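Local coordinates for uncharacterized protein (Listeria monocytogenes, PDB 3MAB) that is of unknown function but contains a TfoX C-terminal domain, a small all-helical module of the helix-hairpin-helix clan, at residues Gly35-Phe40 with Lys75-Lys80. The protein carries 2 engineered substitutions. Sequence-based numbering, arbitrary orientation.
Sequences GSKEAF and KIELKK
Lys37 leaves its helix with CG anti to the carbonyl carbon (chi1 -69°) and runs out extended, while Glu77, extended as well, starts with CG anti to the backbone N; the two chains cross at about a right angle and meet at their charged ends. There Lys37 NZ donates to Glu77 OE2 over 2.8 Å, a salt bridge that takes the anti side of the carboxylate and lies 21° out of its plane. The other oxygen, OE1, is paired with Lys74 one turn earlier, so a lysine from each helix holds the carboxylate and probably helps keep it ionised. Beneath this bridge the remaining contact is slight: the Leu78 methyl CD2 lies 4.0 Å from Ser36 OG and 4.4 Å from Lys37 CE, reaching between Ser36 and the end of the lysine chain. Ser36 is buried, and its hydroxyl is hydrogen-bonded to Glu59 OE1; only van der Waals contact links it to Leu78. With the segment axes 11.6 Å apart at closest approach and inclined by 26°, the contact is made largely by the ends of Lys37, Glu77 and Leu78. Lys37 also touches Phe81, one turn beyond Glu77. The contact thus joins helix 28-46 to the C-terminal helix 72-85 along a partly exposed edge of the all-helical domain; helix 52-63 packs against its buried side, where Leu58 meets Ser36, while Tyr56 and Glu59 meet Leu78.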
ATOM      1  N   GLY B  35      12.193   6.107   5.521  1.00 11.53           N
ATOM      2  CA  GLY B  35      11.861   6.219   4.125  1.00 12.02           C
ATOM      3  C   GLY B  35      12.355   5.097   3.247  1.00 10.62           C
ATOM      4  O   GLY B  35      13.185   4.244   3.648  1.00 10.08           O
ATOM      5  N   SER B  36      11.862   5.080   2.003  1.00 11.05           N
ATOM      6  CA  SER B  36      12.071   3.937   1.147  1.00 10.87           C
ATOM      7  C   SER B  36      13.512   3.802   0.698  1.00  9.16           C
ATOM      8  O   SER B  36      14.013   2.680   0.592  1.00  9.71           O
ATOM      9  CB  SER B  36      11.163   3.952  -0.052  1.00 10.81           C
ATOM     10  OG  SER B  36      11.415   5.077  -0.861  1.00 12.27           O
ATOM     11  N   LYS B  37      14.192   4.907   0.382  1.00  8.90           N
ATOM     12  CA  LYS B  37      15.552   4.799  -0.138  1.00  8.70           C
ATOM     13  C   LYS B  37      16.508   4.260   0.934  1.00  8.62           C
ATOM     14  O   LYS B  37      17.320   3.367   0.673  1.00 10.21           O
ATOM     15  CB  LYS B  37      16.052   6.126  -0.672  1.00 10.70           C
ATOM     16  CG  LYS B  37      15.310   6.564  -1.957  1.00 12.15           C
ATOM     17  CD  LYS B  37      15.942   7.900  -2.414  1.00 18.02           C
ATOM     18  CE  LYS B  37      15.190   8.501  -3.589  1.00 22.59           C
ATOM     19  NZ  LYS B  37      15.310  10.001  -3.634  1.00 23.20           N
ATOM     20  N   GLU B  38      16.406   4.809   2.143  1.00 11.04           N
ATOM     21  CA  GLU B  38      17.258   4.314   3.238  1.00 10.01           C
ATOM     22  C   GLU B  38      16.900   2.833   3.546  1.00 10.47           C
ATOM     23  O   GLU B  38      17.777   2.016   3.717  1.00 10.95           O
ATOM     24  CB  GLU B  38      17.113   5.141   4.497  1.00 11.01           C
ATOM     25  CG  GLU B  38      17.985   4.532   5.608  1.00 17.64           C
ATOM     26  CD  GLU B  38      18.112   5.317   6.870  1.00 20.12           C
ATOM     27  OE1 GLU B  38      17.992   6.562   6.894  1.00 18.07           O
ATOM     28  OE2 GLU B  38      18.366   4.654   7.922  1.00 23.37           O
ATOM     29  N   ALA B  39      15.619   2.508   3.617  1.00  9.28           N
ATOM     30  CA  ALA B  39      15.232   1.127   3.933  1.00  9.21           C
ATOM     31  C   ALA B  39      15.773   0.173   2.857  1.00  8.49           C
ATOM     32  O   ALA B  39      16.331  -0.884   3.152  1.00  9.77           O
ATOM     33  CB  ALA B  39      13.744   1.032   4.075  1.00 10.47           C
ATOM     34  N   PHE B  40      15.644   0.577   1.607  1.00  7.16           N
ATOM     35  CA  PHE B  40      16.163  -0.212   0.496  1.00  8.29           C
ATOM     36  C   PHE B  40      17.663  -0.401   0.636  1.00  7.90           C
ATOM     37  O   PHE B  40      18.134  -1.510   0.475  1.00  9.35           O
ATOM     38  CB  PHE B  40      15.840   0.403  -0.867  1.00  9.49           C
ATOM     39  CG  PHE B  40      16.341  -0.389  -2.001  1.00 10.13           C
ATOM     40  CD1 PHE B  40      15.568  -1.397  -2.509  1.00  9.66           C
ATOM     41  CD2 PHE B  40      17.584  -0.178  -2.573  1.00 11.07           C
ATOM     42  CE1 PHE B  40      16.009  -2.194  -3.514  1.00 12.32           C
ATOM     43  CE2 PHE B  40      18.009  -1.001  -3.620  1.00 13.97           C
ATOM     44  CZ  PHE B  40      17.202  -1.993  -4.079  1.00 13.94           C
ATOM     45  N   LYS B  75       8.137   7.360  -9.461  1.00 11.06           N
ATOM     46  CA  LYS B  75       8.717   6.149 -10.053  1.00 11.80           C
ATOM     47  C   LYS B  75      10.048   6.451 -10.767  1.00 11.50           C
ATOM     48  O   LYS B  75      11.030   5.686 -10.639  1.00 12.22           O
ATOM     49  CB  LYS B  75       7.776   5.517 -11.038  1.00 14.00           C
ATOM     50  CG  LYS B  75       6.540   4.906 -10.450  1.00 17.17           C
ATOM     51  CD  LYS B  75       5.733   4.242 -11.589  1.00 22.97           C
ATOM     52  CE  LYS B  75       4.403   3.770 -11.140  1.00 25.16           C
ATOM     53  NZ  LYS B  75       3.398   3.962 -12.225  1.00 32.01           N
ATOM     54  N   ILE B  76      10.097   7.570 -11.505  1.00 11.61           N
ATOM     55  CA  ILE B  76      11.323   7.966 -12.183  1.00 12.76           C
ATOM     56  C   ILE B  76      12.408   8.301 -11.187  1.00 11.06           C
ATOM     57  O   ILE B  76      13.573   7.947 -11.387  1.00 12.18           O
ATOM     58  CB  ILE B  76      11.039   9.072 -13.237  1.00 12.49           C
ATOM     59  CG1 ILE B  76      10.294   8.420 -14.403  1.00 15.40           C
ATOM     60  CG2 ILE B  76      12.355   9.755 -13.689  1.00 15.78           C
ATOM     61  CD1 ILE B  76       9.630   9.424 -15.329  1.00 17.23           C
ATOM     62  N   GLU B  77      12.086   8.983 -10.098  1.00 11.03           N
ATOM     63  CA  GLU B  77      13.037   9.302  -9.046  1.00 11.86           C
ATOM     64  C   GLU B  77      13.659   8.021  -8.473  1.00 10.99           C
ATOM     65  O   GLU B  77      14.904   7.909  -8.270  1.00 11.29           O
ATOM     66  CB  GLU B  77      12.318  10.121  -7.965  1.00 13.20           C
ATOM     67  CG  GLU B  77      13.171  10.419  -6.738  1.00 17.55           C
ATOM     68  CD  GLU B  77      12.398  11.011  -5.598  1.00 19.46           C
ATOM     69  OE1 GLU B  77      11.185  11.245  -5.730  1.00 20.99           O
ATOM     70  OE2 GLU B  77      13.037  11.278  -4.562  1.00 25.33           O
ATOM     71  N   LEU B  78      12.832   7.005  -8.245  1.00 10.22           N
ATOM     72  CA  LEU B  78      13.300   5.792  -7.632  1.00  9.32           C
ATOM     73  C   LEU B  78      14.165   5.042  -8.627  1.00  9.80           C
ATOM     74  O   LEU B  78      15.185   4.461  -8.251  1.00  9.96           O
ATOM     75  CB  LEU B  78      12.106   4.941  -7.168  1.00 10.34           C
ATOM     76  CG  LEU B  78      11.283   5.564  -6.046  1.00  8.50           C
ATOM     77  CD1 LEU B  78      10.046   4.733  -5.830  1.00 11.58           C
ATOM     78  CD2 LEU B  78      12.012   5.746  -4.745  1.00 13.16           C
ATOM     79  N   LYS B  79      13.757   5.012  -9.883  1.00 10.61           N
ATOM     80  CA  LYS B  79      14.560   4.352 -10.934  1.00 11.91           C
ATOM     81  C   LYS B  79      15.927   4.999 -11.081  1.00 11.62           C
ATOM     82  O   LYS B  79      16.951   4.279 -11.220  1.00 12.00           O
ATOM     83  CB  LYS B  79      13.828   4.399 -12.266  1.00 13.53           C
ATOM     84  CG  LYS B  79      14.540   3.636 -13.299  1.00 21.71           C
ATOM     85  CD  LYS B  79      13.791   3.563 -14.632  1.00 27.88           C
ATOM     86  CE  LYS B  79      12.740   2.461 -14.653  1.00 29.97           C
ATOM     87  NZ  LYS B  79      12.424   2.000 -16.045  1.00 34.89           N
ATOM     88  N   LYS B  80      15.994   6.310 -11.030  1.00 11.56           N
ATOM     89  CA  LYS B  80      17.293   6.988 -11.141  1.00 14.23           C
ATOM     90  C   LYS B  80      18.183   6.554  -9.981  1.00 13.34           C
ATOM     91  O   LYS B  80      19.368   6.322 -10.165  1.00 12.99           O
ATOM     92  CB  LYS B  80      17.116   8.486 -11.151  1.00 15.34           C
ATOM     93  CG  LYS B  80      16.520   9.019 -12.374  1.00 22.02           C
ATOM     94  CD  LYS B  80      17.033   8.410 -13.693  1.00 28.55           C
ATOM     95  CE  LYS B  80      15.862   8.244 -14.703  1.00 31.99           C
ATOM     96  NZ  LYS B  80      14.721   7.405 -14.169  1.00 28.85           N
TER